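Side-chain contacts in putative diflavin flavoprotein A 5 (Nostoc sp. PCC 7120, PDB 4FEK), which probably passes electrons from NADH to oxygen, reducing it to water, and is represented here by its N-terminal metallo-beta-lactamase-like domain: residues I210-E213 with A214-K218; Y200-C203 with L204-H208. All blocks are in the same frame, centred on the assembly; numbering follows the deposited sequence.

How the contacts relate
Contact 2 precedes contact 1 in the chain, and each is partly buried on the same side of the domain's centre. Contact 1 lies wholly within helix 209-219; contact 2 spans the last turn of helix 194-205 and the 3-10 segment that follows it. Both lean on helix 239-258. Contact 1 is a regular alpha-helical ladder with Val212 and Ala215 buried and Ile210, Glu217 and Lys218 at the surface; contact 2 is a widened helix end, where aromatic rings are buried and one carbonyl takes two donors. The two meet where Val212 packs on Met205 and Phe201, with Val212 CG2 3.3 Å from Met205 CE, so the successive helices share one apolar patch.

Contact 1 of 2, residues I210-E213 with A214-K218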
loop_
_atom_site.group_PDB
_atom_site.type_symbol
_atom_site.label_atom_id
_atom_site.label_comp_id
_atom_site.label_asym_id
_atom_site.label_seq_id
_atom_site.Cartn_x
_atom_site.Cartn_y
_atom_site.Cartn_z
ATOM N N ILE A 210 -7.299 -16.811 -8.382
ATOM C CA ILE A 210 -6.218 -17.170 -9.310
ATOM C C ILE A 210 -5.181 -16.042 -9.435
ATOM O O ILE A 210 -3.997 -16.303 -9.621
ATOM C CB ILE A 210 -6.705 -17.564 -10.723
ATOM C CG1 ILE A 210 -7.503 -16.426 -11.348
ATOM C CG2 ILE A 210 -7.497 -18.892 -10.684
ATOM C CD1 ILE A 210 -7.750 -16.611 -12.836
ATOM N N HIS A 211 -5.623 -14.796 -9.329
ATOM C CA HIS A 211 -4.658 -13.701 -9.329
ATOM C C HIS A 211 -3.879 -13.605 -8.027
ATOM O O HIS A 211 -2.718 -13.217 -8.041
ATOM C CB HIS A 211 -5.321 -12.371 -9.661
ATOM C CG HIS A 211 -5.704 -12.250 -11.096
ATOM N ND1 HIS A 211 -6.895 -12.740 -11.582
ATOM C CD2 HIS A 211 -5.041 -11.730 -12.155
ATOM C CE1 HIS A 211 -6.957 -12.514 -12.885
ATOM N NE2 HIS A 211 -5.853 -11.892 -13.256
ATOM N N VAL A 212 -4.504 -13.943 -6.901
ATOM C CA VAL A 212 -3.747 -13.979 -5.640
ATOM C C VAL A 212 -2.609 -14.990 -5.729
ATOM O O VAL A 212 -1.492 -14.723 -5.295
ATOM C CB VAL A 212 -4.666 -14.339 -4.471
ATOM C CG1 VAL A 212 -3.871 -14.507 -3.183
ATOM C CG2 VAL A 212 -5.741 -13.285 -4.346
ATOM N N GLU A 213 -2.902 -16.157 -6.309
ATOM C CA GLU A 213 -1.894 -17.202 -6.493
ATOM C C GLU A 213 -0.751 -16.716 -7.367
ATOM O O GLU A 213 0.410 -16.996 -7.076
ATOM C CB GLU A 213 -2.504 -18.487 -7.100
ATOM C CG GLU A 213 -3.519 -19.182 -6.204
ATOM C CD GLU A 213 -3.988 -20.540 -6.744
ATOM O OE1 GLU A 213 -4.046 -20.734 -7.990
ATOM O OE2 GLU A 213 -4.301 -21.419 -5.905
ATOM N N ALA A 214 -1.085 -16.009 -8.448
ATOM C CA ALA A 214 -0.069 -15.470 -9.360
ATOM C C ALA A 214 0.827 -14.460 -8.630
ATOM O O ALA A 214 2.046 -14.443 -8.810
ATOM C CB ALA A 214 -0.735 -14.812 -10.594
ATOM N N ALA A 215 0.205 -13.620 -7.801
ATOM C CA ALA A 215 0.955 -12.656 -6.994
ATOM C C ALA A 215 1.912 -13.351 -6.014
ATOM O O ALA A 215 3.081 -12.969 -5.885
ATOM C CB ALA A 215 -0.007 -11.717 -6.246
ATOM N N LEU A 216 1.413 -14.373 -5.331
ATOM C CA LEU A 216 2.238 -15.142 -4.403
ATOM C C LEU A 216 3.437 -15.766 -5.116
ATOM O O LEU A 216 4.556 -15.749 -4.599
ATOM C CB LEU A 216 1.400 -16.213 -3.692
ATOM C CG LEU A 216 0.266 -15.699 -2.787
ATOM C CD1 LEU A 216 -0.509 -16.873 -2.170
ATOM C CD2 LEU A 216 0.787 -14.770 -1.696
ATOM N N GLU A 217 3.207 -16.300 -6.315
ATOM C CA GLU A 217 4.308 -16.871 -7.084
ATOM C C GLU A 217 5.363 -15.801 -7.416
ATOM O O GLU A 217 6.558 -16.060 -7.311
ATOM C CB GLU A 217 3.796 -17.527 -8.370
ATOM C CG GLU A 217 4.628 -18.725 -8.846
ATOM C CD GLU A 217 5.997 -18.333 -9.390
ATOM O OE1 GLU A 217 6.088 -17.298 -10.084
ATOM O OE2 GLU A 217 6.982 -19.063 -9.125
ATOM N N LYS A 218 4.906 -14.622 -7.835
ATOM C CA LYS A 218 5.808 -13.492 -8.151
ATOM C C LYS A 218 6.705 -13.086 -6.993
ATOM O O LYS A 218 7.903 -12.842 -7.169
ATOM C CB LYS A 218 5.025 -12.265 -8.644
ATOM C CG LYS A 218 4.669 -12.297 -10.126
ATOM C CD LYS A 218 3.543 -11.315 -10.442
ATOM C CE LYS A 218 2.906 -11.595 -11.805
ATOM N NZ LYS A 218 1.498 -11.084 -11.897
#
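Ala214 and Ile210 are joined by the first of four successive i to i+4 backbone bonds that make this stretch a regular alpha-helix, part of helix 209-219 in the metallo-beta-lactamase-like domain. Ala214 N donates to Ile210 O over 3.2 Å, and its methyl lies beside the carbonyl oxygens of Ile210 and His211. One residue on, Ala215 N reaches His211 O at 3.0 Å. The CB of Ala215 rests against Val212 O, 3.5 Å away, on a buried part of the helix near a bound PEG molecule, probably from the crystallisation liquor.

Leu216 carries the side-chain part of the contact. Its N binds Val212 O at 2.9 Å with an N-H...O angle of 163°, and its CG turns back over that same oxygen because it stands beside its own backbone N, anti to the carbonyl carbon (chi1 -64°). From there the CD1 branch comes alongside Val212, with Leu216 CD1 4.2 Å from Val212 CG1, a loose aliphatic i to i+4 contact. Val212 also touches Tyr246 and Ser250 of helix 239-258, whereas Leu216 reaches Phe176.

Glu217 N makes the fourth bond, to Glu213 O at 3.0 Å. The two acidic side chains have different courses: Glu213 extends beyond CG, and its OE1 forms a salt bridge with Lys254 of helix 239-258, while Glu217 bends at chi2 and its end leads away from the preceding turn. Lys218 N continues the pattern, bonding to Ala214 O at 3.0 Å.

Contact 2 of 2, residues Y200-C203 with L204-H208; sequences YFNC and LMAPH
Phe201 O accepts two backbone N-H groups, from Met205 and Ala206, each at an N...O distance of 2.8 Å. The donors reach it from opposite faces of the carbonyl plane, so this one oxygen serves both an alpha-type i to i+4 bond and a pi-type i to i+5 bond as helix 194-205 widens near its end. One residue earlier, Leu204 N satisfies Tyr200 O at 2.9 Å. Beyond the wide turn, His208 N returns to Met205 O, also at 2.8 Å, an i to i+3 bond of 3-10 type. Ala206 O takes a weak hydrogen bond from His257 NE2.

The side chains follow this backbone. Leu204 CD1 sits over one face of the Tyr200 ring, 3.7 Å from its centroid, in a CH-pi contact; the Tyr200 hydroxyl is hydrogen-bonded to Lys174 O. Phe201 has its ring anti to the backbone N (chi1 -180°), which brings a face under Met205 CB, 3.9 Å from the centroid. Met205, present as selenomethionine, bends at chi2 and chi3, and its end leads away from the 200-203 turn; its side chain touches Tyr246 and Ile175.

His208 stands at the N-cap of helix 209-219. Helix 239-258 packs against this turn, its Tyr246 meeting the Phe201 ring edge-to-face and its Gln253 touching Ala206.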
loop_
_atom_site.group_PDB
_atom_site.type_symbol
_atom_site.label_atom_id
_atom_site.label_comp_id
_atom_site.label_asym_id
_atom_site.label_seq_id
_atom_site.Cartn_x
_atom_site.Cartn_y
_atom_site.Cartn_z
ATOM N N TYR A 200 -10.710 -10.256 5.839
ATOM C CA TYR A 200 -10.213 -9.348 4.821
ATOM C C TYR A 200 -9.993 -10.104 3.509
ATOM O O TYR A 200 -10.415 -9.636 2.451
ATOM C CB TYR A 200 -8.921 -8.692 5.319
ATOM C CG TYR A 200 -8.310 -7.655 4.405
ATOM C CD1 TYR A 200 -7.501 -8.047 3.349
ATOM C CD2 TYR A 200 -8.493 -6.276 4.638
ATOM C CE1 TYR A 200 -6.887 -7.134 2.533
ATOM C CE2 TYR A 200 -7.861 -5.319 3.801
ATOM C CZ TYR A 200 -7.068 -5.766 2.761
ATOM O OH TYR A 200 -6.451 -4.880 1.909
ATOM N N PHE A 201 -9.338 -11.259 3.585
ATOM C CA PHE A 201 -9.142 -12.106 2.413
ATOM C C PHE A 201 -10.499 -12.441 1.751
ATOM O O PHE A 201 -10.671 -12.272 0.549
ATOM C CB PHE A 201 -8.433 -13.398 2.783
ATOM C CG PHE A 201 -8.191 -14.317 1.608
ATOM C CD1 PHE A 201 -9.176 -15.222 1.190
ATOM C CD2 PHE A 201 -6.980 -14.279 0.925
ATOM C CE1 PHE A 201 -8.963 -16.044 0.108
ATOM C CE2 PHE A 201 -6.750 -15.111 -0.160
ATOM C CZ PHE A 201 -7.731 -16.002 -0.565
ATOM N N ASN A 202 -11.440 -12.920 2.553
ATOM C CA ASN A 202 -12.757 -13.288 2.057
ATOM C C ASN A 202 -13.553 -12.144 1.448
ATOM O O ASN A 202 -14.298 -12.360 0.484
ATOM C CB ASN A 202 -13.554 -14.003 3.144
ATOM C CG ASN A 202 -13.006 -15.403 3.430
ATOM O OD1 ASN A 202 -12.479 -16.054 2.537
ATOM N ND2 ASN A 202 -13.128 -15.859 4.671
ATOM N N CYS A 203 -13.392 -10.935 1.999
ATOM C CA CYS A 203 -14.064 -9.757 1.468
ATOM C C CYS A 203 -13.434 -9.277 0.175
ATOM O O CYS A 203 -14.144 -9.039 -0.803
ATOM C CB CYS A 203 -14.042 -8.579 2.467
ATOM S SG CYS A 203 -15.142 -8.772 3.814
ATOM N N LEU A 204 -12.107 -9.146 0.173
ATOM C CA LEU A 204 -11.397 -8.422 -0.889
ATOM C C LEU A 204 -10.500 -9.242 -1.837
ATOM O O LEU A 204 -10.193 -8.789 -2.940
ATOM C CB LEU A 204 -10.513 -7.366 -0.242
ATOM C CG LEU A 204 -11.219 -6.303 0.590
ATOM C CD1 LEU A 204 -10.196 -5.357 1.198
ATOM C CD2 LEU A 204 -12.200 -5.526 -0.290
HETATM N N MSE A 205 -10.030 -10.399 -1.393
HETATM C CA MSE A 205 -9.079 -11.190 -2.185
HETATM C C MSE A 205 -9.751 -12.378 -2.854
HETATM O O MSE A 205 -9.449 -12.707 -4.008
HETATM C CB MSE A 205 -7.953 -11.756 -1.309
HETATM C CG MSE A 205 -7.110 -10.679 -0.570
HETATM SE SE MSE A 205 -5.936 -9.722 -1.793
HETATM C CE MSE A 205 -4.616 -11.087 -2.169
ATOM N N ALA A 206 -10.639 -13.027 -2.105
ATOM C CA ALA A 206 -11.212 -14.311 -2.511
ATOM C C ALA A 206 -11.813 -14.339 -3.929
ATOM O O ALA A 206 -11.586 -15.305 -4.668
ATOM C CB ALA A 206 -12.231 -14.814 -1.468
ATOM N N PRO A 207 -12.547 -13.290 -4.334
ATOM C CA PRO A 207 -13.098 -13.367 -5.698
ATOM C C PRO A 207 -12.038 -13.389 -6.803
ATOM O O PRO A 207 -12.354 -13.675 -7.956
ATOM C CB PRO A 207 -13.920 -12.076 -5.820
ATOM C CG PRO A 207 -14.217 -11.672 -4.406
ATOM C CD PRO A 207 -13.006 -12.070 -3.628
ATOM N N HIS A 208 -10.794 -13.087 -6.461
ATOM C CA HIS A 208 -9.741 -13.016 -7.458
ATOM C C HIS A 208 -8.662 -14.048 -7.133
ATOM O O HIS A 208 -7.478 -13.808 -7.338
ATOM C CB HIS A 208 -9.150 -11.604 -7.452
ATOM C CG HIS A 208 -10.174 -10.529 -7.240
ATOM N ND1 HIS A 208 -11.142 -10.225 -8.178
ATOM C CD2 HIS A 208 -10.389 -9.693 -6.191
ATOM C CE1 HIS A 208 -11.910 -9.253 -7.716
ATOM N NE2 HIS A 208 -11.473 -8.909 -6.515
#